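Local structure of aphrodisin (Mesocricetus auratus, 1E5P) at residues 10-15 with 108-113; 14-19 with 138-143; 32-37 with 145-150; 46-51 with 59-64; 88-93 with 120-125. The protein acts as an aphrodisiac pheromone that elicits copulatory behaviour in male hamsters, and is a secreted lipocalin associated with odorant and small-molecule binding. All blocks are in the same frame, centred on the assembly; numbering follows the deposited sequence. Where two conformers were deposited one is given.

Contact 1: residues 10-15 with 108-113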
# COMPACT_ATOMS: atom_id res chain seq x y z
N TRP A 10 -4.78 -5.38 8.92
CA TRP A 10 -5.23 -4.75 7.68
C TRP A 10 -4.93 -5.69 6.50
O TRP A 10 -4.00 -6.50 6.59
CB TRP A 10 -4.44 -3.46 7.37
CG TRP A 10 -4.63 -2.37 8.36
CD1 TRP A 10 -3.81 -2.06 9.41
CD2 TRP A 10 -5.73 -1.45 8.43
NE1 TRP A 10 -4.34 -1.01 10.12
CE2 TRP A 10 -5.51 -0.62 9.54
CE3 TRP A 10 -6.87 -1.26 7.64
CZ2 TRP A 10 -6.40 0.41 9.89
CZ3 TRP A 10 -7.75 -0.25 8.00
CH2 TRP A 10 -7.50 0.56 9.10
N TYR A 11 -5.75 -5.55 5.47
CA TYR A 11 -5.58 -6.28 4.22
C TYR A 11 -5.48 -5.27 3.07
O TYR A 11 -5.97 -4.16 3.18
CB TYR A 11 -6.80 -7.18 3.94
CG TYR A 11 -7.01 -8.24 4.98
CD1 TYR A 11 -6.25 -9.40 4.97
CD2 TYR A 11 -7.96 -8.08 5.98
CE1 TYR A 11 -6.42 -10.38 5.93
CE2 TYR A 11 -8.15 -9.05 6.95
CZ TYR A 11 -7.38 -10.20 6.91
OH TYR A 11 -7.55 -11.18 7.85
N THR A 12 -4.80 -5.65 1.98
CA THR A 12 -4.79 -4.77 0.80
C THR A 12 -6.10 -4.99 0.04
O THR A 12 -6.42 -6.14 -0.32
CB THR A 12 -3.63 -5.09 -0.15
OG1 THR A 12 -2.41 -5.01 0.56
CG2 THR A 12 -3.58 -4.05 -1.28
N ILE A 13 -6.85 -3.90 -0.15
CA ILE A 13 -8.12 -4.05 -0.89
C ILE A 13 -7.87 -3.70 -2.36
O ILE A 13 -8.24 -4.45 -3.27
CB ILE A 13 -9.21 -3.16 -0.31
CG1 ILE A 13 -9.33 -3.30 1.22
CG2 ILE A 13 -10.54 -3.47 -0.99
CD1 ILE A 13 -9.52 -4.72 1.69
N VAL A 14 -7.27 -2.54 -2.60
CA VAL A 14 -7.00 -2.11 -3.99
C VAL A 14 -5.63 -1.45 -4.05
O VAL A 14 -5.16 -0.90 -3.05
CB VAL A 14 -8.05 -1.11 -4.53
CG1 VAL A 14 -9.47 -1.59 -4.52
CG2 VAL A 14 -7.88 0.24 -3.86
N ILE A 15 -4.96 -1.53 -5.21
CA ILE A 15 -3.74 -0.83 -5.45
C ILE A 15 -3.85 -0.18 -6.85
O ILE A 15 -4.36 -0.90 -7.72
CB ILE A 15 -2.45 -1.66 -5.45
CG1 ILE A 15 -2.20 -2.34 -4.10
CG2 ILE A 15 -1.24 -0.76 -5.75
CD1 ILE A 15 -1.08 -3.36 -4.15
N MSE A 108 1.86 5.43 -6.64
CA MSE A 108 0.85 4.45 -6.32
C MSE A 108 -0.13 4.97 -5.25
O MSE A 108 0.21 5.87 -4.49
CB MSE A 108 1.47 3.20 -5.65
CG MSE A 108 2.66 2.54 -6.22
SE MSE A 108 3.51 1.32 -5.20
CE MSE A 108 2.18 0.26 -4.65
N ILE A 109 -1.30 4.36 -5.28
CA ILE A 109 -2.30 4.56 -4.22
C ILE A 109 -2.61 3.16 -3.72
O ILE A 109 -2.83 2.24 -4.51
CB ILE A 109 -3.60 5.23 -4.68
CG1 ILE A 109 -3.30 6.67 -5.09
CG2 ILE A 109 -4.63 5.20 -3.54
CD1 ILE A 109 -4.41 7.31 -5.91
N VAL A 110 -2.56 2.96 -2.40
CA VAL A 110 -2.89 1.68 -1.81
C VAL A 110 -4.05 1.91 -0.83
O VAL A 110 -4.01 2.86 -0.04
CB VAL A 110 -1.68 1.11 -1.02
CG1 VAL A 110 -2.06 -0.16 -0.31
CG2 VAL A 110 -0.52 0.91 -2.00
N VAL A 111 -5.09 1.09 -0.95
CA VAL A 111 -6.21 1.20 0.02
C VAL A 111 -6.17 -0.05 0.89
O VAL A 111 -6.36 -1.16 0.41
CB VAL A 111 -7.58 1.32 -0.65
CG1 VAL A 111 -8.68 1.50 0.41
CG2 VAL A 111 -7.61 2.46 -1.66
N ALA A 112 -5.89 0.14 2.17
CA ALA A 112 -5.89 -0.95 3.14
C ALA A 112 -7.28 -1.00 3.80
O ALA A 112 -7.87 0.06 3.95
CB ALA A 112 -4.84 -0.67 4.21
N GLY A 113 -7.76 -2.18 4.16
CA GLY A 113 -9.04 -2.29 4.82
C GLY A 113 -9.12 -3.48 5.75
O GLY A 113 -8.22 -4.30 5.85
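Trp10 meets strand 108-113 with the six-membered part of its indole: Gly113 CA lies in the ring plane at the edge, 3.7 Å from CE3, and Ala112 CB is 4.0 Å from CE3. NE1 donates to Leu6 O and Lys114 makes a cation-pi contact with the ring. Farther along, Ile13 and Val14 both face Val111 in a classic beta bulge. Val111 O takes both their N-H groups, Ile13 N at 2.8 Å and, weakly, Val14 N at 3.4 Å. The bulge turns Ile13 over the opposing backbone, its CG1 3.5 Å from Gly113 N. Past the bulge, Ile15 puts CG1 beside its N (chi1 -62°), which leaves CG2 anti to that N and beside the selenomethionine methyl of Met108, CG2 to CE 3.7 Å. Met108 bends at chi3 (50°), and the two chains run side by side. The faces left are apolar: Val14 and Val111 against Leu126 of helix 120-132; Ile15, Val110 and Ala112 opposite, on what in a lipocalin barrel is probably the inner face.

Contact 2: residues 14-19 with 138-143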
# COMPACT_ATOMS: atom_id res chain seq x y z
N VAL A 14 -7.27 -2.54 -2.60
CA VAL A 14 -7.00 -2.11 -3.99
C VAL A 14 -5.63 -1.45 -4.05
O VAL A 14 -5.16 -0.90 -3.05
CB VAL A 14 -8.05 -1.11 -4.53
CG1 VAL A 14 -9.47 -1.59 -4.52
CG2 VAL A 14 -7.88 0.24 -3.86
N ILE A 15 -4.96 -1.53 -5.21
CA ILE A 15 -3.74 -0.83 -5.45
C ILE A 15 -3.85 -0.18 -6.85
O ILE A 15 -4.36 -0.90 -7.72
CB ILE A 15 -2.45 -1.66 -5.45
CG1 ILE A 15 -2.20 -2.34 -4.10
CG2 ILE A 15 -1.24 -0.76 -5.75
CD1 ILE A 15 -1.08 -3.36 -4.15
N ALA A 16 -3.49 1.06 -6.97
CA ALA A 16 -3.48 1.75 -8.27
C ALA A 16 -2.06 2.24 -8.53
O ALA A 16 -1.41 2.69 -7.58
CB ALA A 16 -4.46 2.92 -8.26
N ALA A 17 -1.55 2.17 -9.75
CA ALA A 17 -0.19 2.64 -10.00
C ALA A 17 -0.07 3.18 -11.43
O ALA A 17 -0.75 2.65 -12.32
CB ALA A 17 0.83 1.51 -9.85
N ASP A 18 0.84 4.13 -11.61
CA ASP A 18 1.05 4.66 -12.98
C ASP A 18 1.81 3.66 -13.83
O ASP A 18 1.62 3.66 -15.07
CB ASP A 18 1.65 6.05 -12.96
CG ASP A 18 2.97 6.17 -12.24
OD1 ASP A 18 3.42 5.19 -11.64
OD2 ASP A 18 3.57 7.28 -12.28
N ASN A 19 2.66 2.81 -13.27
CA ASN A 19 3.37 1.75 -14.01
C ASN A 19 2.66 0.46 -13.66
O ASN A 19 2.94 -0.24 -12.67
CB ASN A 19 4.86 1.74 -13.63
CG ASN A 19 5.57 3.02 -13.99
OD1 ASN A 19 6.46 3.51 -13.27
ND2 ASN A 19 5.22 3.65 -15.12
N GLU A 138 -8.03 3.21 -15.07
CA GLU A 138 -7.97 1.82 -15.55
C GLU A 138 -6.81 1.08 -14.92
O GLU A 138 -6.67 -0.14 -15.08
CB GLU A 138 -7.80 1.79 -17.07
CG GLU A 138 -6.47 2.36 -17.57
CD GLU A 138 -6.43 2.38 -19.09
N ASN A 139 -5.99 1.78 -14.17
CA ASN A 139 -4.86 1.18 -13.47
C ASN A 139 -5.21 0.85 -12.02
O ASN A 139 -4.28 0.55 -11.24
CB ASN A 139 -3.65 2.11 -13.52
CG ASN A 139 -2.94 2.19 -14.85
OD1 ASN A 139 -1.76 2.58 -14.92
ND2 ASN A 139 -3.65 1.82 -15.92
N ILE A 140 -6.47 0.95 -11.63
CA ILE A 140 -6.91 0.56 -10.28
C ILE A 140 -7.21 -0.93 -10.30
O ILE A 140 -8.10 -1.42 -11.05
CB ILE A 140 -8.16 1.34 -9.82
CG1 ILE A 140 -7.87 2.83 -9.68
CG2 ILE A 140 -8.70 0.77 -8.51
CD1 ILE A 140 -9.14 3.68 -9.58
N LEU A 141 -6.46 -1.71 -9.50
CA LEU A 141 -6.63 -3.14 -9.45
C LEU A 141 -7.22 -3.66 -8.15
O LEU A 141 -6.91 -3.20 -7.05
CB LEU A 141 -5.26 -3.84 -9.67
CG LEU A 141 -4.54 -3.48 -10.98
CD1 LEU A 141 -3.24 -4.28 -11.07
CD2 LEU A 141 -5.42 -3.76 -12.19
N ASN A 142 -8.06 -4.70 -8.30
CA ASN A 142 -8.67 -5.36 -7.14
C ASN A 142 -7.70 -6.41 -6.59
O ASN A 142 -7.50 -7.48 -7.18
CB ASN A 142 -9.97 -6.05 -7.55
CG ASN A 142 -10.76 -6.62 -6.36
OD1 ASN A 142 -10.19 -6.93 -5.33
N ILE A 143 -7.06 -6.08 -5.51
CA ILE A 143 -6.02 -6.98 -4.95
C ILE A 143 -6.65 -7.98 -4.02
O ILE A 143 -6.22 -9.13 -3.92
CB ILE A 143 -5.00 -6.11 -4.19
CG1 ILE A 143 -4.44 -5.02 -5.11
CG2 ILE A 143 -3.89 -6.96 -3.58
CD1 ILE A 143 -3.73 -5.54 -6.34
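Leu141 N donates to Ile15 O at 2.9 Å in a fairly straight bond (166°), and Ile15 N answers to Leu141 O at 3.2 Å, so this antiparallel pair joins strand 140-142 to strand 14-17. Beside it, Ala16 CA makes a CA-H...O contact with Asn139 O at 3.3 Å, in keeping with the close non-hydrogen-bonded pair Ala16-Ile140. On one face the small Ala16 lets Ile140 lie near, CB to CG1 3.7 Å, and both Val14 and Ile140 touch Leu126 of helix 120-132. Toward the other end, Ile143 crosses Ile15 obliquely, its CG1 3.6 Å from Ile15 CG1 and 3.5 Å from Ile15 N. Ile15 meets it because CG1 stands beside its backbone N, the same side from which Ile143 comes. Replacing Ile15 by an alanine removes CG1, CD1 and CG2, and would probably cost Ile143 its packing partner on strand 14-17 and open a gap there. Two paired bonds fix the register, while aliphatic contacts complete the join between the first strand and the strand that follows the helix.

Contact 3: residues 32-37 with 145-150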
# COMPACT_ATOMS: atom_id res chain seq x y z
N TYR A 32 0.27 -7.76 -0.16
CA TYR A 32 -0.93 -8.09 0.59
C TYR A 32 -0.69 -7.81 2.08
O TYR A 32 -0.01 -8.58 2.76
CB TYR A 32 -1.28 -9.56 0.35
CG TYR A 32 -1.39 -9.95 -1.13
CD1 TYR A 32 -0.31 -10.38 -1.87
CD2 TYR A 32 -2.63 -9.81 -1.74
CE1 TYR A 32 -0.47 -10.71 -3.22
CE2 TYR A 32 -2.80 -10.15 -3.08
CZ TYR A 32 -1.71 -10.58 -3.80
OH TYR A 32 -1.86 -10.91 -5.14
N PHE A 33 -1.25 -6.68 2.54
CA PHE A 33 -1.07 -6.36 3.96
C PHE A 33 -1.57 -7.47 4.88
O PHE A 33 -2.49 -8.21 4.56
CB PHE A 33 -1.91 -5.12 4.34
CG PHE A 33 -1.32 -3.77 4.17
CD1 PHE A 33 -0.32 -3.30 5.01
CD2 PHE A 33 -1.81 -2.90 3.20
CE1 PHE A 33 0.19 -2.02 4.87
CE2 PHE A 33 -1.30 -1.62 3.05
CZ PHE A 33 -0.29 -1.20 3.88
N ARG A 34 -0.95 -7.51 6.08
CA ARG A 34 -1.46 -8.33 7.17
C ARG A 34 -1.56 -7.49 8.45
O ARG A 34 -2.54 -7.68 9.19
CB ARG A 34 -0.59 -9.56 7.45
CG ARG A 34 -0.66 -10.61 6.32
CD ARG A 34 -2.01 -11.31 6.35
NE ARG A 34 -2.21 -12.40 5.37
CZ ARG A 34 -2.70 -12.15 4.15
NH1 ARG A 34 -3.01 -10.92 3.77
NH2 ARG A 34 -2.92 -13.16 3.31
N HIS A 35 -0.63 -6.57 8.70
CA HIS A 35 -0.72 -5.86 10.01
C HIS A 35 0.19 -4.65 9.99
O HIS A 35 1.15 -4.62 9.21
CB HIS A 35 -0.16 -6.83 11.08
CG HIS A 35 -0.73 -6.58 12.45
ND1 HIS A 35 -1.90 -7.18 12.87
CD2 HIS A 35 -0.33 -5.79 13.47
CE1 HIS A 35 -2.19 -6.79 14.10
NE2 HIS A 35 -1.26 -5.93 14.49
N ILE A 36 -0.13 -3.65 10.82
CA ILE A 36 0.72 -2.49 10.98
C ILE A 36 0.88 -2.32 12.52
O ILE A 36 -0.13 -2.41 13.20
CB ILE A 36 0.09 -1.21 10.42
CG1 ILE A 36 -0.03 -1.33 8.89
CG2 ILE A 36 0.93 0.01 10.79
CD1 ILE A 36 -0.73 -0.14 8.25
N ASP A 37 2.12 -2.20 12.94
CA ASP A 37 2.38 -1.96 14.39
C ASP A 37 3.07 -0.61 14.47
O ASP A 37 4.02 -0.38 13.71
CB ASP A 37 3.23 -3.08 14.99
CG ASP A 37 2.43 -4.37 15.02
OD1 ASP A 37 1.57 -4.52 15.91
OD2 ASP A 37 2.64 -5.21 14.13
N ALA A 145 -9.21 -9.77 -4.28
CA ALA A 145 -9.62 -10.94 -5.03
C ALA A 145 -8.54 -11.99 -5.22
O ALA A 145 -8.83 -13.17 -5.49
CB ALA A 145 -10.11 -10.44 -6.40
N THR A 146 -7.26 -11.61 -5.12
CA THR A 146 -6.19 -12.57 -5.30
C THR A 146 -5.35 -12.72 -4.03
O THR A 146 -4.22 -13.16 -4.12
CB THR A 146 -5.25 -12.21 -6.46
OG1 THR A 146 -4.55 -11.00 -6.11
CG2 THR A 146 -5.99 -11.98 -7.77
N ASP A 147 -5.91 -12.36 -2.87
CA ASP A 147 -5.15 -12.49 -1.62
C ASP A 147 -5.28 -13.95 -1.18
O ASP A 147 -6.25 -14.29 -0.48
CB ASP A 147 -5.68 -11.54 -0.56
CG ASP A 147 -4.81 -11.50 0.69
OD1 ASP A 147 -3.88 -12.32 0.81
OD2 ASP A 147 -5.09 -10.64 1.54
N THR A 148 -4.33 -14.77 -1.60
CA THR A 148 -4.42 -16.20 -1.33
C THR A 148 -3.46 -16.74 -0.31
O THR A 148 -3.49 -17.93 0.01
CB THR A 148 -4.17 -16.97 -2.67
OG1 THR A 148 -2.83 -16.62 -3.08
CG2 THR A 148 -5.13 -16.56 -3.76
N CYS A 149 -2.56 -15.91 0.24
CA CYS A 149 -1.59 -16.43 1.22
C CYS A 149 -2.23 -16.61 2.59
O CYS A 149 -3.32 -16.11 2.86
CB CYS A 149 -0.41 -15.46 1.28
SG CYS A 149 0.56 -15.36 -0.25
N PRO A 150 -1.54 -17.31 3.48
CA PRO A 150 -2.10 -17.60 4.80
C PRO A 150 -2.51 -16.36 5.57
O PRO A 150 -1.94 -15.28 5.39
CB PRO A 150 -0.97 -18.32 5.51
CG PRO A 150 -0.20 -18.97 4.41
CD PRO A 150 -0.25 -17.99 3.27
O HOH W 1 -3.80 -8.28 2.22
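Arg34 meets the carboxylate of Asp147 end-on in a two-pronged salt bridge, NH2 to OD1 at 2.8 Å (169°) and NH1 to OD2 at 3.1 Å. The two planes are turned 36° apart, yet OD1 stays in the guanidinium plane. The side of the group that carries NE serves the C-terminal tail: NE and NH2 both grip Pro150 O, at 2.9 and 3.1 Å, NE tilted somewhat from the carbonyl plane and NH2 from well above it. NH2 also reaches Cys149 O weakly, and NH1 turns back to Phe33 O at 2.9 Å. All five guanidinium hydrogens therefore have acceptors at hand, and the group is held by its whole rim. A water 2.8 Å from Asp147 OD2 probably bridges it to Phe33 O. Beside this network the Asp147 side chain slides along the Tyr32 ring, CG 3.7 Å from CD2, and Tyr32 OH shares a hydrogen bond with Thr146 OG1 at 2.9 Å; Arg30 bonds to both hydroxyls. Cys149 is itself tied to Cys57 by a disulfide. A C-terminal segment laid across the outside of the barrel and fastened by such a disulfide is a familiar feature of lipocalins.

Contact 4: residues 46-51 with 59-64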
# COMPACT_ATOMS: atom_id res chain seq x y z
N GLU A 46 5.91 -0.53 11.65
CA GLU A 46 6.29 -1.83 11.11
C GLU A 46 5.14 -2.39 10.29
O GLU A 46 4.02 -2.49 10.78
CB GLU A 46 6.63 -2.82 12.20
CG GLU A 46 6.88 -4.19 11.58
CD GLU A 46 7.13 -5.21 12.67
OE1 GLU A 46 6.69 -4.92 13.80
OE2 GLU A 46 7.76 -6.22 12.34
N ILE A 47 5.44 -2.81 9.06
CA ILE A 47 4.37 -3.32 8.20
C ILE A 47 4.64 -4.81 7.95
O ILE A 47 5.77 -5.11 7.56
CB ILE A 47 4.31 -2.56 6.86
CG1 ILE A 47 4.04 -1.07 7.15
CG2 ILE A 47 3.23 -3.12 5.96
CD1 ILE A 47 4.18 -0.13 5.98
N THR A 48 3.65 -5.64 8.20
CA THR A 48 3.79 -7.09 7.94
C THR A 48 2.88 -7.37 6.73
O THR A 48 1.75 -6.91 6.75
CB THR A 48 3.30 -7.88 9.15
OG1 THR A 48 4.13 -7.52 10.28
CG2 THR A 48 3.43 -9.39 8.93
N PHE A 49 3.44 -8.07 5.76
CA PHE A 49 2.67 -8.30 4.53
C PHE A 49 3.22 -9.51 3.80
O PHE A 49 4.30 -10.02 4.11
CB PHE A 49 2.78 -7.06 3.63
CG PHE A 49 4.18 -6.72 3.20
CD1 PHE A 49 5.03 -6.01 4.04
CD2 PHE A 49 4.68 -7.14 1.98
CE1 PHE A 49 6.33 -5.72 3.67
CE2 PHE A 49 5.98 -6.85 1.59
CZ PHE A 49 6.81 -6.11 2.43
N TYR A 50 2.42 -9.96 2.83
CA TYR A 50 2.89 -11.03 1.96
C TYR A 50 3.14 -10.49 0.55
O TYR A 50 2.46 -9.56 0.09
CB TYR A 50 1.82 -12.14 1.81
CG TYR A 50 1.88 -13.20 2.89
CD1 TYR A 50 2.77 -14.27 2.78
CD2 TYR A 50 1.05 -13.13 4.01
CE1 TYR A 50 2.83 -15.26 3.75
CE2 TYR A 50 1.10 -14.11 4.98
CZ TYR A 50 2.00 -15.16 4.85
OH TYR A 50 2.08 -16.13 5.81
N VAL A 51 4.13 -11.07 -0.09
CA VAL A 51 4.33 -10.88 -1.54
C VAL A 51 4.57 -12.29 -2.11
O VAL A 51 4.99 -13.18 -1.37
CB VAL A 51 5.51 -10.00 -1.94
CG1 VAL A 51 5.16 -8.55 -1.70
CG2 VAL A 51 6.81 -10.43 -1.29
N LYS A 59 6.18 -14.19 3.57
CA LYS A 59 5.76 -13.27 4.65
C LYS A 59 6.94 -12.36 4.96
O LYS A 59 8.08 -12.84 5.09
CB LYS A 59 5.34 -14.09 5.87
CG LYS A 59 4.49 -13.26 6.83
CD LYS A 59 4.13 -14.07 8.07
CE LYS A 59 3.05 -13.33 8.86
NZ LYS A 59 2.75 -14.08 10.13
N THR A 60 6.68 -11.07 5.06
CA THR A 60 7.71 -10.07 5.15
C THR A 60 7.40 -8.98 6.16
O THR A 60 6.23 -8.66 6.38
CB THR A 60 7.71 -9.36 3.74
OG1 THR A 60 7.73 -10.38 2.70
CG2 THR A 60 8.90 -8.46 3.57
N THR A 61 8.46 -8.45 6.78
CA THR A 61 8.26 -7.27 7.62
C THR A 61 9.25 -6.19 7.16
O THR A 61 10.40 -6.50 6.79
CB THR A 61 8.48 -7.48 9.13
OG1 THR A 61 9.80 -7.98 9.33
CG2 THR A 61 7.45 -8.43 9.70
N VAL A 62 8.80 -4.95 7.13
CA VAL A 62 9.67 -3.81 6.85
C VAL A 62 9.29 -2.71 7.87
O VAL A 62 8.21 -2.76 8.45
CB VAL A 62 9.53 -3.21 5.44
CG1 VAL A 62 9.97 -4.21 4.38
CG2 VAL A 62 8.13 -2.71 5.18
N ILE A 63 10.20 -1.78 8.07
CA ILE A 63 9.94 -0.66 8.97
C ILE A 63 9.89 0.66 8.20
O ILE A 63 10.80 0.92 7.42
CB ILE A 63 10.99 -0.56 10.08
CG1 ILE A 63 11.11 -1.86 10.86
CG2 ILE A 63 10.67 0.63 11.00
CD1 ILE A 63 9.88 -2.24 11.64
N GLY A 64 8.82 1.42 8.39
CA GLY A 64 8.72 2.75 7.79
C GLY A 64 9.15 3.77 8.88
O GLY A 64 8.68 3.67 10.02
O HOH W 2 1.07 -16.04 8.25
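Tyr50 presents one ring face to Lys59, whose extended chain passes over it with CG 4.0 Å from the ring centroid, toward the rim, and CB 3.5 Å from Tyr50 CE1. The lysine lies there because CG is trans to its backbone N (chi1 -162°) and the later torsions are all extended. Beyond the ring, a water 2.6 Å from Tyr50 OH receives a weak bond from Lys59 NZ. With an alanine in place of Tyr50, the ring and hydroxyl are gone, and the Lys59 methylenes would probably lose their support and the water its phenol partner. On the other face of the sheet, Phe49 holds CG between its backbone N and carbonyl carbon (chi1 61°), bringing the ring under Thr60: CB sits 3.8 Å from the ring centroid in a CH-pi contact, and CG2 is pressed to 3.3 Å from CZ. Val62 CG2 stands at the ring edge, 3.8 Å from CE1, and Phe76 adds an edge-to-face partner. Ile47 with Val62 and Phe49 with Thr60 each exchange two backbone hydrogen bonds, Phe49 N to Thr60 O measuring 2.9 Å. This is the regular antiparallel ladder of a beta hairpin, strands 44-53 and 56-66, forming part of the lipocalin barrel wall.

Contact 5: residues 88-93 with 120-125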
# COMPACT_ATOMS: atom_id res chain seq x y z
N THR A 88 -9.86 6.21 8.01
CA THR A 88 -11.15 5.95 8.62
C THR A 88 -10.93 4.74 9.55
O THR A 88 -9.82 4.19 9.54
CB THR A 88 -12.32 5.63 7.71
OG1 THR A 88 -12.20 4.33 7.14
CG2 THR A 88 -12.50 6.64 6.59
N SER A 89 -11.96 4.32 10.28
CA SER A 89 -11.73 3.18 11.17
C SER A 89 -11.58 1.87 10.44
O SER A 89 -10.96 0.93 10.97
CB SER A 89 -12.76 3.12 12.29
OG SER A 89 -12.18 3.68 13.47
N ASP A 90 -12.12 1.74 9.22
CA ASP A 90 -12.02 0.50 8.49
C ASP A 90 -11.19 0.63 7.22
O ASP A 90 -11.14 -0.35 6.48
CB ASP A 90 -13.43 0.02 8.06
CG ASP A 90 -14.01 0.98 7.02
OD1 ASP A 90 -13.93 2.21 7.21
OD2 ASP A 90 -14.54 0.51 6.00
N LYS A 91 -10.65 1.81 6.93
CA LYS A 91 -9.83 1.96 5.73
C LYS A 91 -8.72 2.97 5.86
O LYS A 91 -8.78 3.95 6.60
CB LYS A 91 -10.70 2.24 4.48
CG LYS A 91 -10.86 0.90 3.73
CD LYS A 91 -12.05 0.87 2.84
CE LYS A 91 -12.76 -0.47 2.89
NZ LYS A 91 -13.72 -0.49 4.04
N ILE A 92 -7.59 2.68 5.16
CA ILE A 92 -6.50 3.64 5.08
C ILE A 92 -6.18 3.84 3.58
O ILE A 92 -5.98 2.84 2.89
CB ILE A 92 -5.19 3.20 5.75
CG1 ILE A 92 -5.37 2.68 7.17
CG2 ILE A 92 -4.17 4.36 5.72
CD1 ILE A 92 -4.16 1.86 7.64
N PHE A 93 -6.21 5.08 3.12
CA PHE A 93 -5.80 5.36 1.73
C PHE A 93 -4.38 5.92 1.81
O PHE A 93 -4.18 6.96 2.47
CB PHE A 93 -6.71 6.44 1.11
CG PHE A 93 -8.13 5.98 0.92
CD1 PHE A 93 -8.98 5.85 2.01
CD2 PHE A 93 -8.61 5.70 -0.35
CE1 PHE A 93 -10.29 5.43 1.83
CE2 PHE A 93 -9.91 5.27 -0.52
CZ PHE A 93 -10.75 5.14 0.56
N PRO A 120 -19.42 2.19 -2.50
CA PRO A 120 -19.47 3.18 -3.57
C PRO A 120 -18.82 4.48 -3.16
O PRO A 120 -18.09 5.09 -3.97
CB PRO A 120 -20.97 3.29 -3.84
CG PRO A 120 -21.45 1.89 -3.60
CD PRO A 120 -20.69 1.45 -2.35
N GLU A 121 -19.01 4.94 -1.93
CA GLU A 121 -18.40 6.19 -1.49
C GLU A 121 -16.87 6.05 -1.39
O GLU A 121 -16.13 6.97 -1.73
CB GLU A 121 -18.96 6.70 -0.16
CG GLU A 121 -20.37 7.26 -0.30
CD GLU A 121 -20.96 7.85 0.95
OE1 GLU A 121 -20.32 7.88 2.01
OE2 GLU A 121 -22.13 8.35 0.83
N GLU A 122 -16.42 4.91 -0.87
CA GLU A 122 -14.95 4.67 -0.81
C GLU A 122 -14.35 4.64 -2.19
O GLU A 122 -13.25 5.15 -2.43
CB GLU A 122 -14.73 3.38 -0.02
CG GLU A 122 -14.98 3.61 1.47
CD GLU A 122 -15.19 2.35 2.25
OE1 GLU A 122 -15.28 1.25 1.65
OE2 GLU A 122 -15.27 2.46 3.50
N ASN A 123 -15.06 4.02 -3.17
CA ASN A 123 -14.57 4.05 -4.55
C ASN A 123 -14.51 5.48 -5.07
O ASN A 123 -13.58 5.86 -5.79
CB ASN A 123 -15.44 3.19 -5.47
CG ASN A 123 -15.04 1.74 -5.45
OD1 ASN A 123 -13.86 1.42 -5.58
ND2 ASN A 123 -16.02 0.86 -5.27
N GLU A 124 -15.49 6.34 -4.75
CA GLU A 124 -15.45 7.73 -5.20
C GLU A 124 -14.23 8.44 -4.62
O GLU A 124 -13.54 9.18 -5.33
CB GLU A 124 -16.73 8.47 -4.79
CG GLU A 124 -16.71 9.96 -5.09
CD GLU A 124 -16.66 10.26 -6.58
OE1 GLU A 124 -16.93 9.37 -7.39
OE2 GLU A 124 -16.34 11.41 -6.94
N ILE A 125 -13.94 8.23 -3.34
CA ILE A 125 -12.75 8.83 -2.72
C ILE A 125 -11.48 8.37 -3.45
O ILE A 125 -10.58 9.15 -3.72
CB ILE A 125 -12.65 8.47 -1.23
CG1 ILE A 125 -13.79 9.18 -0.47
CG2 ILE A 125 -11.30 8.87 -0.66
CD1 ILE A 125 -13.89 8.83 1.00
O HOH W 3 -15.69 -1.49 2.59
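One face of the Phe93 ring carries Ile125 CG2, 4.0 Å from the ring centroid in a CH-pi contact displaced toward the rim, while Glu122 O lies at the edge near the ring plane, 3.8 Å from CE2. The other flat groups are two carboxylates. Those of Asp90 and Glu122 come from opposite directions with their planes 33° apart; in one of two conformers of Asp90, OD2 comes to 3.3 Å from Glu122 OE2, but this approach of like charges is uncertain. Lys91 NZ lies beside both. The lysine chain passes across that of Glu122 at about a right angle and bends near its end (chi4 85°), which sets NZ 3.3 Å from Glu122 OE1 and 3.4 Å from OE2. Both are long, weak bonds of a salt bridge. The modelled separation of NZ from Asp90 OD2 is too short to be trusted. A water 2.6 Å from Lys91 NZ accepts a hydrogen bond from it and donates to Glu122 OE1, 2.9 Å away, giving the ammonium a second route to the acid. OE1 further accepts from Thr119 N at the start of the helix. Within the turn before the strand, Thr88 OG1 donates to Asp90 OD1 from above the carboxylate plane. The helix end and strand 91-93 thus meet through a loose, water-assisted salt bridge and the firmer contact of Phe93 with Ile125.

How the contacts relate
All five contacts involve one curled antiparallel sheet, the barrel of the lipocalin fold; contacts 3 and 5 add the C-terminal tail and helix 120-132 to it. Contacts 1 and 2, with centres about 10 Å apart, share Val14 and Ile15 of strand 8-17, which is bordered by strand 105-113 in one and strand 140-142 in the other. Strand 32-39, used by contact 3, lies between strand 8-17 and the hairpin of contact 4, centred about 10 Å away and nested in the loop that contact 3 closes. Contacts 4 and 5 come in series along the chain and sit on opposite sides of its centre, about 22 Å apart. Early and late parts of the chain thus close the barrel together.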